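Local structure of TetR family transcriptional regulator (Rhodococcus erythropolis, 4ZA6) at residues E6-I11 with L55-E60; M67-G72 with F82-R87. The protein probably represses transcription of the gene for QsdA, which degrades quorum-sensing signals, and probably binds DNA through the N-terminal helix-turn-helix domain of the TetR family. All coordinates share one frame; numbering follows the deposited sequence.

Contact 1 (E6-I11 with L55-E60); sequences ERRRAI and LAEATE
E57 reaches from helix 47-69 to R8 and I11 of helix 4-19, and most of the surface buried here belongs to this glutamate. R8 meets it end-on: NH1 donates to OE1 at 3.0 Å and NH2 to OE2 at 2.6 Å, the second bond almost straight at 176°. OE1 is met by its syn lone pair, OE2 on the syn side but tilted from the carboxylate plane, and the carboxylate lies close to the plane of the guanidinium, 27° from coplanar, which is the geometry of a bidentate salt bridge. R8 leaves its helix with CG anti to the backbone N (chi1 -179°), and the chain then bends at chi2 and chi3, a course that turns the nitrogens toward E57. The glutamate runs extended beyond CG and comes from the opposite direction. I11 crosses it at about a right angle, its CG2 lying 3.5 Å from OE1 of E57, while its CD1 sits over the centre of the R7 guanidinium. A water accepts from NH2 of R7 and donates to OE2 of E57 at 2.7 Å, giving that oxygen a second bond. NH1 of R8 is shared with D12, so one arginine serves acids on both helices, and the two bonds to E57 probably fix the rotation of the R8 guanidinium against the carboxylate. The contact illustrates how a bidentate salt bridge with an aliphatic flank can join two helical segments whose nearest CA atoms, of I11 and E57, are 9.3 Å apart; here it ties the first helix of the TetR-type DNA-binding domain to the long helix that runs on toward the ligand-binding domain.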
loop_
_atom_site.group_PDB
_atom_site.type_symbol
_atom_site.label_atom_id
_atom_site.label_comp_id
_atom_site.label_asym_id
_atom_site.label_seq_id
_atom_site.Cartn_x
_atom_site.Cartn_y
_atom_site.Cartn_z
ATOM N N GLU A 6 -18.178 3.405 -15.378
ATOM C CA GLU A 6 -18.358 4.732 -14.756
ATOM C C GLU A 6 -17.340 4.958 -13.614
ATOM O O GLU A 6 -16.623 5.962 -13.622
ATOM C CB GLU A 6 -19.783 4.897 -14.250
ATOM C CG GLU A 6 -20.714 5.282 -15.388
ATOM C CD GLU A 6 -22.189 5.115 -15.087
ATOM O OE1 GLU A 6 -23.011 5.652 -15.868
ATOM O OE2 GLU A 6 -22.524 4.446 -14.081
ATOM N N ARG A 7 -17.237 3.988 -12.685
ATOM C CA ARG A 7 -16.310 3.990 -11.549
ATOM C C ARG A 7 -14.853 4.046 -12.056
ATOM O O ARG A 7 -14.060 4.819 -11.528
ATOM C CB ARG A 7 -16.562 2.719 -10.704
ATOM C CG ARG A 7 -15.785 2.622 -9.379
ATOM C CD ARG A 7 -16.026 1.292 -8.688
ATOM N NE ARG A 7 -15.056 1.057 -7.610
ATOM C CZ ARG A 7 -13.991 0.263 -7.710
ATOM N NH1 ARG A 7 -13.735 -0.380 -8.845
ATOM N NH2 ARG A 7 -13.169 0.113 -6.681
ATOM N N ARG A 8 -14.510 3.267 -13.108
ATOM C CA ARG A 8 -13.164 3.274 -13.706
ATOM C C ARG A 8 -12.764 4.670 -14.210
ATOM O O ARG A 8 -11.649 5.102 -13.946
ATOM C CB ARG A 8 -13.054 2.203 -14.816
ATOM C CG ARG A 8 -11.699 2.062 -15.539
ATOM C CD ARG A 8 -10.456 1.778 -14.690
ATOM N NE ARG A 8 -10.701 1.015 -13.457
ATOM C CZ ARG A 8 -10.001 1.184 -12.340
ATOM N NH1 ARG A 8 -9.026 2.087 -12.287
ATOM N NH2 ARG A 8 -10.280 0.466 -11.262
ATOM N N ARG A 9 -13.674 5.378 -14.925
ATOM C CA ARG A 9 -13.409 6.733 -15.408
ATOM C C ARG A 9 -13.124 7.628 -14.207
ATOM O O ARG A 9 -12.146 8.370 -14.224
ATOM C CB ARG A 9 -14.595 7.281 -16.207
ATOM C CG ARG A 9 -14.713 6.698 -17.604
ATOM C CD ARG A 9 -15.697 7.503 -18.411
ATOM N NE ARG A 9 -16.261 6.734 -19.523
ATOM C CZ ARG A 9 -17.468 6.174 -19.514
ATOM N NH1 ARG A 9 -18.260 6.302 -18.456
ATOM N NH2 ARG A 9 -17.893 5.491 -20.565
ATOM N N ALA A 10 -13.934 7.493 -13.138
ATOM C CA ALA A 10 -13.781 8.268 -11.903
ATOM C C ALA A 10 -12.451 8.019 -11.204
ATOM O O ALA A 10 -11.774 8.982 -10.856
ATOM C CB ALA A 10 -14.954 8.026 -10.961
ATOM N N ILE A 11 -12.055 6.737 -11.025
ATOM C CA ILE A 11 -10.780 6.394 -10.368
ATOM C C ILE A 11 -9.596 6.827 -11.227
ATOM O O ILE A 11 -8.643 7.403 -10.701
ATOM C CB ILE A 11 -10.694 4.900 -9.973
ATOM C CG1 ILE A 11 -11.903 4.472 -9.111
ATOM C CG2 ILE A 11 -9.338 4.567 -9.292
ATOM C CD1 ILE A 11 -12.092 2.956 -9.047
ATOM N N LEU A 55 -5.046 5.102 -3.891
ATOM C CA LEU A 55 -3.815 4.684 -3.218
ATOM C C LEU A 55 -3.687 3.175 -3.122
ATOM O O LEU A 55 -2.577 2.672 -3.218
ATOM C CB LEU A 55 -3.716 5.330 -1.831
ATOM C CG LEU A 55 -3.629 6.855 -1.820
ATOM C CD1 LEU A 55 -3.623 7.399 -0.388
ATOM C CD2 LEU A 55 -2.431 7.338 -2.620
ATOM N N ALA A 56 -4.816 2.454 -2.976
ATOM C CA ALA A 56 -4.817 0.985 -2.937
ATOM C C ALA A 56 -4.413 0.431 -4.310
ATOM O O ALA A 56 -3.646 -0.517 -4.375
ATOM C CB ALA A 56 -6.203 0.481 -2.569
ATOM N N GLU A 57 -4.922 1.021 -5.412
ATOM C CA GLU A 57 -4.560 0.568 -6.764
ATOM C C GLU A 57 -3.058 0.825 -7.034
ATOM O O GLU A 57 -2.403 -0.026 -7.619
ATOM C CB GLU A 57 -5.452 1.231 -7.840
ATOM C CG GLU A 57 -6.884 0.712 -7.830
ATOM C CD GLU A 57 -7.754 1.107 -9.007
ATOM O OE1 GLU A 57 -7.247 1.774 -9.936
ATOM O OE2 GLU A 57 -8.955 0.761 -8.991
ATOM N N ALA A 58 -2.535 1.990 -6.609
ATOM C CA ALA A 58 -1.112 2.355 -6.725
ATOM C C ALA A 58 -0.266 1.384 -5.877
ATOM O O ALA A 58 0.826 1.017 -6.290
ATOM C CB ALA A 58 -0.892 3.781 -6.239
ATOM N N THR A 59 -0.771 0.986 -4.675
ATOM C CA THR A 59 -0.107 0.009 -3.798
ATOM C C THR A 59 0.043 -1.352 -4.538
ATOM O O THR A 59 1.118 -1.949 -4.519
ATOM C CB THR A 59 -0.895 -0.155 -2.489
ATOM O OG1 THR A 59 -0.830 1.071 -1.751
ATOM C CG2 THR A 59 -0.368 -1.307 -1.622
ATOM N N GLU A 60 -1.028 -1.826 -5.177
ATOM C CA GLU A 60 -1.033 -3.094 -5.929
ATOM C C GLU A 60 0.002 -3.063 -7.017
ATOM O O GLU A 60 0.808 -3.978 -7.087
ATOM C CB GLU A 60 -2.442 -3.397 -6.482
ATOM C CG GLU A 60 -2.512 -4.612 -7.396
ATOM C CD GLU A 60 -3.900 -5.216 -7.517
ATOM O OE1 GLU A 60 -4.898 -4.463 -7.434
ATOM O OE2 GLU A 60 -3.992 -6.456 -7.673
HETATM O O HOH W 1 -10.133 -0.832 -7.140
#

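Contact 2 (M67-G72 with F82-R87)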
loop_
_atom_site.group_PDB
_atom_site.type_symbol
_atom_site.label_atom_id
_atom_site.label_comp_id
_atom_site.label_asym_id
_atom_site.label_seq_id
_atom_site.Cartn_x
_atom_site.Cartn_y
_atom_site.Cartn_z
ATOM N N MET A 67 7.335 -7.918 -6.907
ATOM C CA MET A 67 7.234 -9.383 -7.004
ATOM C C MET A 67 7.916 -9.933 -8.241
ATOM O O MET A 67 8.463 -11.031 -8.185
ATOM C CB MET A 67 5.769 -9.839 -7.002
ATOM C CG MET A 67 5.102 -9.806 -5.641
ATOM S SD MET A 67 3.281 -9.789 -5.774
ATOM C CE MET A 67 2.976 -11.482 -6.282
ATOM N N SER A 68 7.843 -9.209 -9.368
ATOM C CA SER A 68 8.469 -9.656 -10.618
ATOM C C SER A 68 9.986 -9.383 -10.608
ATOM O O SER A 68 10.733 -10.105 -11.262
ATOM C CB SER A 68 7.794 -9.001 -11.827
ATOM O OG SER A 68 8.002 -7.598 -11.866
ATOM N N GLN A 69 10.436 -8.359 -9.845
ATOM C CA GLN A 69 11.853 -7.965 -9.778
ATOM C C GLN A 69 12.642 -8.576 -8.613
ATOM O O GLN A 69 13.872 -8.642 -8.682
ATOM C CB GLN A 69 11.995 -6.432 -9.826
ATOM C CG GLN A 69 11.638 -5.868 -11.216
ATOM C CD GLN A 69 11.652 -4.366 -11.360
ATOM O OE1 GLN A 69 11.743 -3.831 -12.472
ATOM N NE2 GLN A 69 11.493 -3.647 -10.263
ATOM N N ALA A 70 11.952 -9.058 -7.574
ATOM C CA ALA A 70 12.620 -9.668 -6.413
ATOM C C ALA A 70 13.358 -10.965 -6.729
ATOM O O ALA A 70 12.915 -11.737 -7.580
ATOM C CB ALA A 70 11.638 -9.887 -5.277
ATOM N N SER A 71 14.470 -11.200 -6.012
ATOM C CA SER A 71 15.362 -12.340 -6.154
ATOM C C SER A 71 15.085 -13.415 -5.116
ATOM O O SER A 71 14.608 -13.120 -4.019
ATOM C CB SER A 71 16.817 -11.895 -5.979
ATOM O OG SER A 71 17.178 -10.708 -6.665
ATOM N N GLY A 72 15.496 -14.631 -5.453
ATOM C CA GLY A 72 15.461 -15.795 -4.576
ATOM C C GLY A 72 14.115 -16.431 -4.327
ATOM O O GLY A 72 13.182 -16.243 -5.106
ATOM N N PHE A 82 9.384 -6.900 0.120
ATOM C CA PHE A 82 9.043 -5.860 1.114
ATOM C C PHE A 82 10.000 -4.710 1.147
ATOM O O PHE A 82 9.554 -3.574 1.277
ATOM C CB PHE A 82 8.842 -6.451 2.523
ATOM C CG PHE A 82 7.411 -6.872 2.723
ATOM C CD1 PHE A 82 6.474 -5.982 3.243
ATOM C CD2 PHE A 82 6.982 -8.135 2.335
ATOM C CE1 PHE A 82 5.140 -6.351 3.382
ATOM C CE2 PHE A 82 5.637 -8.494 2.450
ATOM C CZ PHE A 82 4.730 -7.600 2.979
ATOM N N GLY A 83 11.297 -5.003 1.048
ATOM C CA GLY A 83 12.329 -3.979 1.001
ATOM C C GLY A 83 12.130 -3.085 -0.210
ATOM O O GLY A 83 12.148 -1.858 -0.088
ATOM N N ARG A 84 11.881 -3.707 -1.391
ATOM C CA ARG A 84 11.627 -3.023 -2.663
ATOM C C ARG A 84 10.389 -2.136 -2.588
ATOM O O ARG A 84 10.451 -0.966 -3.003
ATOM C CB ARG A 84 11.469 -4.033 -3.803
ATOM C CG ARG A 84 12.785 -4.573 -4.326
ATOM C CD ARG A 84 12.569 -5.662 -5.357
ATOM N NE ARG A 84 13.848 -6.237 -5.767
ATOM C CZ ARG A 84 14.586 -5.772 -6.766
ATOM N NH1 ARG A 84 14.176 -4.723 -7.469
ATOM N NH2 ARG A 84 15.741 -6.348 -7.066
ATOM N N VAL A 85 9.255 -2.695 -2.093
ATOM C CA VAL A 85 7.993 -1.970 -1.953
ATOM C C VAL A 85 8.220 -0.753 -1.017
ATOM O O VAL A 85 7.899 0.366 -1.389
ATOM C CB VAL A 85 6.840 -2.889 -1.445
ATOM C CG1 VAL A 85 5.613 -2.066 -1.033
ATOM C CG2 VAL A 85 6.443 -3.909 -2.499
ATOM N N MET A 86 8.813 -0.970 0.166
ATOM C CA MET A 86 9.028 0.120 1.129
ATOM C C MET A 86 9.911 1.253 0.618
ATOM O O MET A 86 9.593 2.421 0.841
ATOM C CB MET A 86 9.510 -0.410 2.472
ATOM C CG MET A 86 8.449 -1.194 3.183
ATOM S SD MET A 86 8.910 -1.559 4.883
ATOM C CE MET A 86 9.961 -3.016 4.650
ATOM N N ARG A 87 10.998 0.912 -0.082
ATOM C CA ARG A 87 11.901 1.906 -0.647
ATOM C C ARG A 87 11.269 2.638 -1.814
ATOM O O ARG A 87 11.535 3.824 -1.986
ATOM C CB ARG A 87 13.257 1.286 -1.000
ATOM C CG ARG A 87 14.042 0.933 0.247
ATOM C CD ARG A 87 15.449 0.445 -0.040
ATOM N NE ARG A 87 15.487 -1.014 -0.055
ATOM C CZ ARG A 87 15.942 -1.774 0.937
ATOM N NH1 ARG A 87 16.471 -1.223 2.019
ATOM N NH2 ARG A 87 15.906 -3.092 0.836
HETATM O O HOH W 2 17.561 -8.190 -5.467
#
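R84 extends from helix 74-90 to the end of helix 47-69 and lays its guanidinium against the backbone where Q69 gives way to A70. The approach is by a face: O of Q69 stands 3.3 Å above the guanidinium plane, displaced toward the rim, and N of A70 lies over the same face. Although NH2 of R84 comes within 3.4 Å of this carbonyl oxygen, the angle is too poor for a hydrogen bond, and the contact is a face-on van der Waals approach, probably with some electrostatic attraction between the positive group and the carbonyl of Q69, the last residue of helix 47-69. R84 spans the gap with a chain extended from CG to NE, its CG anti to the carbonyl carbon (chi1 -79°), and NE ends 3.7 Å from CA of A70. The side chain of Q69 crosses that of R84 at about a right angle. Its CB touches NH1 of R84 at 3.6 Å, while the amide plane is turned 57° from the guanidinium, so the two flat groups do not stack. Farther along, a water accepts from NH2 of R84 at 3.0 Å and also bonds to OG of S71. D80 has a weak, long ion pair with NE of R84 and accepts from the backbone N of S71, placing one acid beside both sides of the turn. An alanine in place of R84 takes away the guanidinium, which would probably leave the carbonyl of Q69 without its positive neighbour and the water on S71 without its link to helix 74-90. The arrangement is that of a tight turn between two consecutive helices, at the surface, packing helix 47-69 beside the first helix of the TetR-like C-terminal domain.

How the contacts relate
Helix 47-69 takes part in both contacts and shows how one long helix can be secured by different chemistry along its length. Contact 1 is partly buried and joins it to helix 4-19, distant in sequence, whereas contact 2 lies at the surface and joins its end to the helix that follows. Their centres are 22 Å apart and they do not touch. Each employs an arginine and a bridging water, yet the charges are used differently: contact 1 matches guanidinium to carboxylate edge to edge, with an aliphatic flank, while contact 2 sets a guanidinium face against backbone, without a direct hydrogen bond between its segments.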